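Local coordinates for protein beta-galactosidase/beta-glucuronidase (Faecalibacterium prausnitzii L2-6, PDB 6MVF) that binds flavin mononucleotide and acts as a family 2 beta-glucuronidase, possibly with beta-galactosidase activity as well, at residues I400-H414 with V434-I446. Residues are numbered along the deposited sequence; the frame is centred on the assembly and turned at random.
Sequences ILIGGISQELVDTHH and VSHTPTSGPMHRI
Two loops that follow adjacent parallel strands of the TIM barrel domain meet here: 400-414, leading from strand 391-398 into helix 407-423, and the loop segment 434-446, between strands 428-433 and 450-453. Met443 has the largest share of the contact, its side chain packing among Ile400, Leu401, Ile405, Leu409, Val410 and His413. Its chain bends at both chi2 (-45°) and chi3 (-74°), which brings the methyl over one face of the His413 imidazole, Met443 CE lying 3.8 Å from the ring centroid in a CH-pi contact. The same CE touches Ile400 CG2 at 3.7 Å, while Met443 SD rests 3.8 Å from Leu409 CD2. The His413 imidazole is held at both nitrogens: ND1 donates to Leu409 O, one turn back in the helix, at 2.9 Å, and NE2 is hydrogen-bonded to Ser397 OG. Replacing His413 by an alanine is likely to leave the Met443 methyl without the ring face beneath it, and Leu409 O and Ser397 OG without this partner. In the (beta/alpha)8 barrel, helix 407-423 is the crossover between strands 391-398 and 428-433. Ser406 N-caps that helix through OG, which accepts from Leu409 N. On the exposed side, Ile405 CD1 meets Pro442 CG of the pyrrolidine ring, 3.8 Å apart. Leu401 slides past Met443 in the opposite direction, its CD1 also reaching Pro438 CD, and Ile402 CG1 packs on Val434 CG2 at 3.7 Å. Ile446 covers the helix side, CD1 against His413 CB and CG1 3.7 Å from His414 NE2; a water bridges that nitrogen to Pro442 O.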
# COMPACT_ATOMS: atom_id res chain seq x y z
N ILE A 400 2.96 -14.94 -45.17
CA ILE A 400 2.49 -14.03 -46.21
C ILE A 400 2.20 -14.75 -47.55
O ILE A 400 1.51 -14.19 -48.41
CB ILE A 400 3.50 -12.87 -46.38
CG1 ILE A 400 2.81 -11.66 -47.01
CG2 ILE A 400 4.72 -13.30 -47.21
CD1 ILE A 400 1.46 -11.32 -46.38
N LEU A 401 2.68 -15.98 -47.73
CA LEU A 401 2.42 -16.70 -48.98
C LEU A 401 1.09 -17.44 -48.99
O LEU A 401 0.80 -18.12 -49.98
CB LEU A 401 3.51 -17.73 -49.27
CG LEU A 401 4.93 -17.26 -49.51
CD1 LEU A 401 5.75 -18.42 -50.02
CD2 LEU A 401 4.96 -16.09 -50.45
N ILE A 402 0.29 -17.36 -47.92
CA ILE A 402 -1.00 -18.04 -47.96
C ILE A 402 -1.83 -17.52 -49.12
O ILE A 402 -2.55 -18.28 -49.78
CB ILE A 402 -1.73 -17.88 -46.61
CG1 ILE A 402 -1.26 -18.95 -45.63
CG2 ILE A 402 -3.25 -17.98 -46.78
CD1 ILE A 402 -1.66 -18.65 -44.18
N GLY A 403 -1.71 -16.23 -49.43
CA GLY A 403 -2.43 -15.55 -50.49
C GLY A 403 -1.76 -15.57 -51.84
O GLY A 403 -2.25 -14.94 -52.79
N GLY A 404 -0.63 -16.28 -51.96
CA GLY A 404 0.11 -16.41 -53.20
C GLY A 404 1.25 -15.42 -53.33
O GLY A 404 1.11 -14.25 -52.96
N ILE A 405 2.38 -15.89 -53.88
CA ILE A 405 3.54 -15.03 -54.07
C ILE A 405 3.31 -14.12 -55.27
O ILE A 405 2.61 -14.45 -56.23
CB ILE A 405 4.83 -15.85 -54.25
CG1 ILE A 405 6.04 -14.99 -53.93
CG2 ILE A 405 4.96 -16.39 -55.67
CD1 ILE A 405 7.27 -15.81 -53.64
N SER A 406 3.91 -12.94 -55.20
CA SER A 406 3.97 -12.06 -56.34
C SER A 406 5.29 -11.29 -56.26
O SER A 406 5.99 -11.32 -55.25
CB SER A 406 2.74 -11.14 -56.40
OG SER A 406 2.81 -10.06 -55.49
N GLN A 407 5.64 -10.64 -57.37
CA GLN A 407 6.78 -9.74 -57.35
C GLN A 407 6.55 -8.58 -56.38
O GLN A 407 7.45 -8.20 -55.63
CB GLN A 407 7.06 -9.23 -58.76
CG GLN A 407 8.17 -8.21 -58.89
CD GLN A 407 9.48 -8.72 -58.36
OE1 GLN A 407 10.20 -8.02 -57.66
NE2 GLN A 407 9.79 -9.97 -58.67
N GLU A 408 5.34 -8.01 -56.38
CA GLU A 408 5.04 -6.88 -55.50
C GLU A 408 5.26 -7.25 -54.04
O GLU A 408 5.84 -6.46 -53.27
CB GLU A 408 3.60 -6.41 -55.72
CG GLU A 408 3.40 -4.91 -55.85
CD GLU A 408 1.92 -4.52 -55.97
OE1 GLU A 408 1.41 -3.78 -55.08
OE2 GLU A 408 1.25 -4.96 -56.93
N LEU A 409 4.82 -8.45 -53.64
CA LEU A 409 4.99 -8.92 -52.27
C LEU A 409 6.46 -9.06 -51.90
O LEU A 409 6.86 -8.77 -50.76
CB LEU A 409 4.27 -10.27 -52.09
CG LEU A 409 4.45 -11.19 -50.86
CD1 LEU A 409 3.44 -12.30 -50.94
CD2 LEU A 409 5.85 -11.81 -50.70
N VAL A 410 7.28 -9.57 -52.82
CA VAL A 410 8.69 -9.77 -52.53
C VAL A 410 9.40 -8.44 -52.34
O VAL A 410 10.24 -8.28 -51.44
CB VAL A 410 9.35 -10.63 -53.64
CG1 VAL A 410 10.85 -10.70 -53.43
CG2 VAL A 410 8.75 -12.03 -53.68
N ASP A 411 9.08 -7.45 -53.19
CA ASP A 411 9.73 -6.15 -53.09
C ASP A 411 9.41 -5.49 -51.77
O ASP A 411 10.24 -4.78 -51.20
CB ASP A 411 9.29 -5.24 -54.24
CG ASP A 411 9.81 -5.71 -55.58
OD1 ASP A 411 10.73 -6.56 -55.58
OD2 ASP A 411 9.30 -5.24 -56.62
N THR A 412 8.19 -5.70 -51.27
CA THR A 412 7.82 -5.13 -49.99
C THR A 412 8.67 -5.73 -48.88
O THR A 412 9.07 -5.03 -47.94
CB THR A 412 6.32 -5.34 -49.74
OG1 THR A 412 5.58 -4.67 -50.77
CG2 THR A 412 5.90 -4.80 -48.38
N HIS A 413 9.02 -7.02 -48.99
CA HIS A 413 9.87 -7.61 -47.97
C HIS A 413 11.29 -7.06 -48.03
O HIS A 413 11.94 -6.92 -46.99
CB HIS A 413 9.86 -9.14 -48.08
CG HIS A 413 8.62 -9.77 -47.50
ND1 HIS A 413 7.37 -9.59 -48.04
CD2 HIS A 413 8.45 -10.56 -46.42
CE1 HIS A 413 6.48 -10.25 -47.32
NE2 HIS A 413 7.11 -10.85 -46.33
N HIS A 414 11.79 -6.70 -49.21
CA HIS A 414 13.08 -6.03 -49.27
C HIS A 414 12.99 -4.60 -48.74
O HIS A 414 13.89 -4.14 -48.03
CB HIS A 414 13.63 -6.05 -50.70
CG HIS A 414 13.98 -7.42 -51.19
ND1 HIS A 414 13.44 -7.97 -52.33
CD2 HIS A 414 14.84 -8.35 -50.70
CE1 HIS A 414 13.93 -9.18 -52.52
NE2 HIS A 414 14.78 -9.44 -51.54
N VAL A 434 4.82 -19.77 -43.74
CA VAL A 434 3.78 -20.80 -43.71
C VAL A 434 4.40 -22.16 -44.03
O VAL A 434 5.48 -22.27 -44.64
CB VAL A 434 2.64 -20.45 -44.69
CG1 VAL A 434 3.08 -20.60 -46.14
CG2 VAL A 434 1.38 -21.30 -44.40
N SER A 435 3.72 -23.22 -43.58
CA SER A 435 4.31 -24.55 -43.59
C SER A 435 4.75 -24.98 -44.99
O SER A 435 5.82 -25.58 -45.16
CB SER A 435 3.31 -25.56 -43.03
OG SER A 435 3.93 -26.80 -42.80
N HIS A 436 3.95 -24.67 -46.01
CA HIS A 436 4.21 -25.16 -47.36
C HIS A 436 5.13 -24.25 -48.16
O HIS A 436 5.27 -24.45 -49.37
CB HIS A 436 2.88 -25.36 -48.11
CG HIS A 436 2.07 -24.11 -48.31
ND1 HIS A 436 1.02 -23.76 -47.49
CD2 HIS A 436 2.12 -23.16 -49.28
CE1 HIS A 436 0.47 -22.64 -47.93
NE2 HIS A 436 1.12 -22.25 -49.01
N THR A 437 5.75 -23.27 -47.51
CA THR A 437 6.66 -22.35 -48.20
C THR A 437 7.79 -23.14 -48.86
O THR A 437 8.46 -23.94 -48.19
CB THR A 437 7.26 -21.34 -47.21
OG1 THR A 437 6.22 -20.47 -46.74
CG2 THR A 437 8.36 -20.50 -47.89
N PRO A 438 8.02 -22.94 -50.17
CA PRO A 438 9.12 -23.66 -50.84
C PRO A 438 10.44 -23.44 -50.11
O PRO A 438 10.77 -22.32 -49.73
CB PRO A 438 9.13 -23.05 -52.25
CG PRO A 438 7.81 -22.37 -52.43
CD PRO A 438 7.33 -21.99 -51.05
N THR A 439 11.19 -24.53 -49.89
CA THR A 439 12.44 -24.43 -49.13
C THR A 439 13.56 -23.74 -49.91
O THR A 439 14.64 -23.53 -49.34
CB THR A 439 12.90 -25.82 -48.66
OG1 THR A 439 12.88 -26.75 -49.75
CG2 THR A 439 12.01 -26.32 -47.52
N SER A 440 13.35 -23.43 -51.18
CA SER A 440 14.14 -22.47 -51.94
C SER A 440 13.22 -21.36 -52.43
O SER A 440 12.00 -21.42 -52.28
CB SER A 440 14.86 -23.12 -53.13
OG SER A 440 16.00 -23.84 -52.69
N GLY A 441 13.81 -20.34 -53.05
CA GLY A 441 13.00 -19.29 -53.60
C GLY A 441 13.28 -17.95 -52.96
O GLY A 441 14.10 -17.82 -52.03
N PRO A 442 12.60 -16.92 -53.46
CA PRO A 442 12.93 -15.55 -53.05
C PRO A 442 12.46 -15.18 -51.65
O PRO A 442 12.74 -14.05 -51.23
CB PRO A 442 12.20 -14.72 -54.11
CG PRO A 442 11.00 -15.55 -54.44
CD PRO A 442 11.50 -16.97 -54.43
N MET A 443 11.76 -16.06 -50.92
CA MET A 443 11.39 -15.72 -49.55
C MET A 443 12.49 -16.00 -48.54
O MET A 443 12.40 -15.53 -47.39
CB MET A 443 10.10 -16.45 -49.14
CG MET A 443 8.84 -15.99 -49.89
SD MET A 443 8.68 -14.19 -50.06
CE MET A 443 8.22 -13.73 -48.38
N HIS A 444 13.54 -16.72 -48.91
CA HIS A 444 14.65 -16.97 -48.00
C HIS A 444 15.80 -15.99 -48.23
O HIS A 444 15.89 -15.32 -49.26
CB HIS A 444 15.12 -18.40 -48.16
CG HIS A 444 14.02 -19.40 -48.06
ND1 HIS A 444 13.37 -19.68 -46.88
CD2 HIS A 444 13.42 -20.17 -49.01
CE1 HIS A 444 12.44 -20.58 -47.09
NE2 HIS A 444 12.45 -20.90 -48.37
N ARG A 445 16.66 -15.89 -47.22
CA ARG A 445 17.85 -15.05 -47.25
C ARG A 445 17.53 -13.56 -47.38
O ARG A 445 18.43 -12.76 -47.66
CB ARG A 445 18.81 -15.50 -48.37
CG ARG A 445 18.99 -17.00 -48.33
CD ARG A 445 20.08 -17.58 -49.19
NE ARG A 445 20.39 -18.92 -48.68
CZ ARG A 445 19.63 -20.00 -48.90
NH1 ARG A 445 18.53 -19.87 -49.63
NH2 ARG A 445 19.94 -21.18 -48.38
N ILE A 446 16.28 -13.16 -47.16
CA ILE A 446 15.96 -11.74 -47.06
C ILE A 446 16.34 -11.20 -45.69
O ILE A 446 16.99 -10.15 -45.57
CB ILE A 446 14.47 -11.48 -47.36
CG1 ILE A 446 14.12 -11.81 -48.80
CG2 ILE A 446 14.11 -10.03 -47.04
CD1 ILE A 446 12.67 -11.49 -49.15
O HOH W 1 14.90 -12.65 -52.00